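Local coordinates for protein adenosine deaminase (Burkholderia ambifaria, PDB 4GXW) that binds zinc and probably removes an amino group hydrolytically from a purine such as adenine or adenosine, at residues F66-V76 with D301-N309. Numbering follows the deposited sequence.
With ZN (zinc ion), chain C.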
loop_
_atom_site.group_PDB
_atom_site.type_symbol
_atom_site.label_atom_id
_atom_site.label_comp_id
_atom_site.label_asym_id
_atom_site.label_seq_id
_atom_site.Cartn_x
_atom_site.Cartn_y
_atom_site.Cartn_z
ATOM N N PHE A 66 13.802 -6.752 13.573
ATOM C CA PHE A 66 12.965 -5.773 12.882
ATOM C C PHE A 66 12.689 -6.208 11.441
ATOM O O PHE A 66 11.567 -6.078 10.950
ATOM C CB PHE A 66 13.634 -4.391 12.881
ATOM C CG PHE A 66 13.403 -3.589 14.136
ATOM C CD1 PHE A 66 12.362 -3.902 14.998
ATOM C CD2 PHE A 66 14.224 -2.511 14.447
ATOM C CE1 PHE A 66 12.147 -3.157 16.149
ATOM C CE2 PHE A 66 14.014 -1.764 15.596
ATOM C CZ PHE A 66 12.976 -2.089 16.447
ATOM N N TYR A 67 13.716 -6.727 10.770
ATOM C CA TYR A 67 13.613 -7.114 9.360
ATOM C C TYR A 67 13.363 -8.603 9.125
ATOM O O TYR A 67 13.231 -9.040 7.981
ATOM C CB TYR A 67 14.850 -6.652 8.574
ATOM C CG TYR A 67 14.757 -5.209 8.115
ATOM C CD1 TYR A 67 15.055 -4.167 8.980
ATOM C CD2 TYR A 67 14.353 -4.893 6.821
ATOM C CE1 TYR A 67 14.966 -2.849 8.572
ATOM C CE2 TYR A 67 14.261 -3.573 6.398
ATOM C CZ TYR A 67 14.562 -2.555 7.282
ATOM O OH TYR A 67 14.473 -1.239 6.894
ATOM N N ALA A 68 13.294 -9.377 10.203
ATOM C CA ALA A 68 12.959 -10.794 10.093
ATOM C C ALA A 68 11.471 -10.968 9.808
ATOM O O ALA A 68 10.626 -10.402 10.505
ATOM C CB ALA A 68 13.346 -11.536 11.362
ATOM N N ARG A 69 11.162 -11.751 8.780
ATOM C CA ARG A 69 9.784 -11.986 8.369
ATOM C C ARG A 69 9.466 -13.478 8.452
ATOM O O ARG A 69 9.773 -14.243 7.532
ATOM C CB ARG A 69 9.568 -11.459 6.949
ATOM C CG ARG A 69 8.147 -11.577 6.434
ATOM C CD ARG A 69 7.192 -10.719 7.238
ATOM N NE ARG A 69 5.882 -10.657 6.600
ATOM C CZ ARG A 69 4.853 -9.956 7.064
ATOM N NH1 ARG A 69 4.977 -9.250 8.180
ATOM N NH2 ARG A 69 3.698 -9.955 6.406
ATOM N N GLY A 70 8.850 -13.881 9.562
ATOM C CA GLY A 70 8.636 -15.287 9.868
ATOM C C GLY A 70 7.314 -15.862 9.394
ATOM O O GLY A 70 6.561 -15.199 8.681
ATOM N N GLU A 71 7.025 -17.095 9.809
ATOM C CA GLU A 71 5.901 -17.861 9.259
ATOM C C GLU A 71 4.521 -17.464 9.806
ATOM O O GLU A 71 3.537 -17.456 9.065
ATOM C CB GLU A 71 6.145 -19.365 9.423
ATOM C CG GLU A 71 6.404 -19.798 10.852
ATOM C CD GLU A 71 6.701 -21.279 10.977
ATOM O OE1 GLU A 71 6.117 -22.078 10.212
ATOM O OE2 GLU A 71 7.520 -21.644 11.843
ATOM N N LYS A 72 4.449 -17.150 11.096
ATOM C CA LYS A 72 3.248 -16.546 11.668
ATOM C C LYS A 72 3.585 -15.110 12.038
ATOM O O LYS A 72 3.547 -14.753 13.216
ATOM C CB LYS A 72 2.808 -17.289 12.931
ATOM C CG LYS A 72 2.287 -18.698 12.722
ATOM C CD LYS A 72 1.475 -19.129 13.936
ATOM C CE LYS A 72 0.959 -20.551 13.808
ATOM N NZ LYS A 72 1.989 -21.536 14.219
ATOM N N PRO A 73 3.895 -14.272 11.033
ATOM C CA PRO A 73 4.620 -13.025 11.303
ATOM C C PRO A 73 3.875 -12.032 12.188
ATOM O O PRO A 73 2.663 -11.850 12.071
ATOM C CB PRO A 73 4.826 -12.430 9.906
ATOM C CG PRO A 73 3.673 -12.931 9.120
ATOM C CD PRO A 73 3.386 -14.319 9.650
ATOM N N VAL A 74 4.624 -11.397 13.081
ATOM C CA VAL A 74 4.092 -10.309 13.879
ATOM C C VAL A 74 3.936 -9.075 12.998
ATOM O O VAL A 74 4.618 -8.935 11.979
ATOM C CB VAL A 74 5.017 -9.979 15.066
ATOM C CG1 VAL A 74 5.082 -11.155 16.030
ATOM C CG2 VAL A 74 6.410 -9.613 14.571
ATOM N N GLY A 75 3.024 -8.190 13.384
ATOM C CA GLY A 75 2.847 -6.943 12.668
ATOM C C GLY A 75 4.077 -6.071 12.830
ATOM O O GLY A 75 4.801 -6.182 13.821
ATOM N N VAL A 76 4.303 -5.193 11.861
ATOM C CA VAL A 76 5.532 -4.410 11.812
ATOM C C VAL A 76 5.334 -2.970 12.285
ATOM O O VAL A 76 6.201 -2.121 12.078
ATOM C CB VAL A 76 6.114 -4.399 10.388
ATOM C CG1 VAL A 76 6.316 -5.828 9.888
ATOM C CG2 VAL A 76 5.195 -3.640 9.449
ATOM N N ASP A 301 2.193 -2.815 0.633
ATOM C CA ASP A 301 1.947 -2.302 2.009
ATOM C C ASP A 301 3.237 -1.866 2.715
ATOM O O ASP A 301 3.455 -0.672 2.934
ATOM C CB ASP A 301 1.153 -3.324 2.851
ATOM C CG ASP A 301 0.306 -2.699 3.993
ATOM O OD1 ASP A 301 0.172 -1.461 4.180
ATOM O OD2 ASP A 301 -0.295 -3.512 4.728
ATOM N N ASP A 302 4.087 -2.830 3.062
ATOM C CA ASP A 302 5.373 -2.553 3.714
ATOM C C ASP A 302 6.426 -3.395 3.006
ATOM O O ASP A 302 6.853 -4.432 3.535
ATOM C CB ASP A 302 5.327 -2.905 5.211
ATOM C CG ASP A 302 4.210 -2.203 5.942
ATOM O OD1 ASP A 302 4.342 -0.997 6.231
ATOM O OD2 ASP A 302 3.185 -2.857 6.248
ATOM N N PRO A 303 6.841 -2.975 1.800
ATOM C CA PRO A 303 7.615 -3.864 0.924
ATOM C C PRO A 303 8.916 -4.378 1.533
ATOM O O PRO A 303 9.238 -5.550 1.356
ATOM C CB PRO A 303 7.880 -3.004 -0.324
ATOM C CG PRO A 303 7.647 -1.594 0.136
ATOM C CD PRO A 303 6.557 -1.688 1.143
ATOM N N THR A 304 9.660 -3.542 2.244
ATOM C CA THR A 304 10.947 -4.017 2.747
ATOM C C THR A 304 10.809 -4.836 4.027
ATOM O O THR A 304 11.664 -5.669 4.326
ATOM C CB THR A 304 11.945 -2.880 2.962
ATOM O OG1 THR A 304 11.385 -1.941 3.885
ATOM C CG2 THR A 304 12.270 -2.200 1.640
ATOM N N LEU A 305 9.737 -4.604 4.777
ATOM C CA LEU A 305 9.502 -5.341 6.019
ATOM C C LEU A 305 8.738 -6.645 5.774
ATOM O O LEU A 305 8.945 -7.631 6.480
ATOM C CB LEU A 305 8.751 -4.470 7.024
ATOM C CG LEU A 305 9.478 -3.187 7.429
ATOM C CD1 LEU A 305 8.657 -2.377 8.414
ATOM C CD2 LEU A 305 10.847 -3.486 8.011
ATOM N N HIS A 306 7.866 -6.648 4.772
ATOM C CA HIS A 306 7.145 -7.854 4.365
ATOM C C HIS A 306 7.971 -8.707 3.405
ATOM O O HIS A 306 7.574 -9.819 3.071
ATOM C CB HIS A 306 5.831 -7.499 3.666
ATOM C CG HIS A 306 4.738 -7.058 4.592
ATOM N ND1 HIS A 306 3.414 -7.044 4.205
ATOM C CD2 HIS A 306 4.765 -6.609 5.867
ATOM C CE1 HIS A 306 2.674 -6.604 5.208
ATOM N NE2 HIS A 306 3.467 -6.335 6.229
ATOM N N LYS A 307 9.105 -8.174 2.953
ATOM C CA LYS A 307 9.948 -8.846 1.960
ATOM C C LYS A 307 9.169 -9.162 0.688
ATOM O O LYS A 307 9.214 -10.288 0.176
ATOM C CB LYS A 307 10.566 -10.132 2.522
ATOM C CG LYS A 307 11.446 -9.927 3.747
ATOM C CD LYS A 307 11.999 -11.262 4.244
ATOM C CE LYS A 307 12.816 -11.096 5.517
ATOM N NZ LYS A 307 13.238 -12.398 6.110
ATOM N N VAL A 308 8.461 -8.166 0.171
ATOM C CA VAL A 308 7.699 -8.321 -1.060
ATOM C C VAL A 308 7.824 -7.064 -1.921
ATOM O O VAL A 308 7.565 -5.957 -1.454
ATOM C CB VAL A 308 6.209 -8.689 -0.756
ATOM C CG1 VAL A 308 5.498 -7.582 0.039
ATOM C CG2 VAL A 308 5.442 -9.034 -2.031
ATOM N N ASN A 309 8.256 -7.231 -3.166
ATOM C CA ASN A 309 8.314 -6.107 -4.103
ATOM C C ASN A 309 7.051 -6.116 -4.993
ATOM O O ASN A 309 6.274 -7.083 -4.943
ATOM C CB ASN A 309 9.641 -6.120 -4.886
ATOM C CG ASN A 309 9.765 -7.301 -5.824
ATOM O OD1 ASN A 309 8.836 -7.614 -6.571
ATOM N ND2 ASN A 309 10.928 -7.961 -5.805
HETATM ZN ZN ZN C . -1.435 -0.403 5.179
HETATM O O HOH W 1 9.411 -7.934 9.130
HETATM O O HOH W 2 5.315 -11.254 3.996
HETATM O O HOH W 3 2.245 -5.586 9.189
HETATM O O HOH W 4 -1.880 -2.023 6.208
#
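A guanidinium-imidazole stack between Arg69 and His306, flanked by apolar packing and water bridges, joins the loop after helix 62-67 to the short, weakly bonded helix 303-306 beside the zinc site of this TIM-barrel metallohydrolase. The two flat groups lie nearly parallel, centres 3.9 Å apart and planes at 18°, with NH2 of Arg69 over the middle of the imidazole. With chi1 at -177° Arg69 extends away from its own N, then kinks at chi2 so that the guanidinium comes over the imidazole. Pro73 CB lies against the opposite guanidinium face, toward its rim. Hydrogen bonds between Arg69 NH1 and Ser269 OG, and between His306 ND1 and Thr267 OG1, help hold the two groups. Water 2 accepts from Arg69 NE (2.7 Å) and donates to His306 O (2.8 Å).

Leu305 sits between Tyr67 and Val76. Its CD2 makes a CH-pi contact over the Tyr67 ring, 3.8 Å from the centroid, while its CD1 meets Val76 CB at 3.8 Å. Tyr67 OH hydrogen-bonds Val42 O; Thr304 OG1 has Val42 O and Gly40 O as acceptors for its one proton.

Asp301 OD1 binds zinc at 2.2 Å, with His35, His37 and His216 as further ligands. Outside the two segments, Leu305 packs on helix 77-87, and Arg69 and His306 touch helix 269-274.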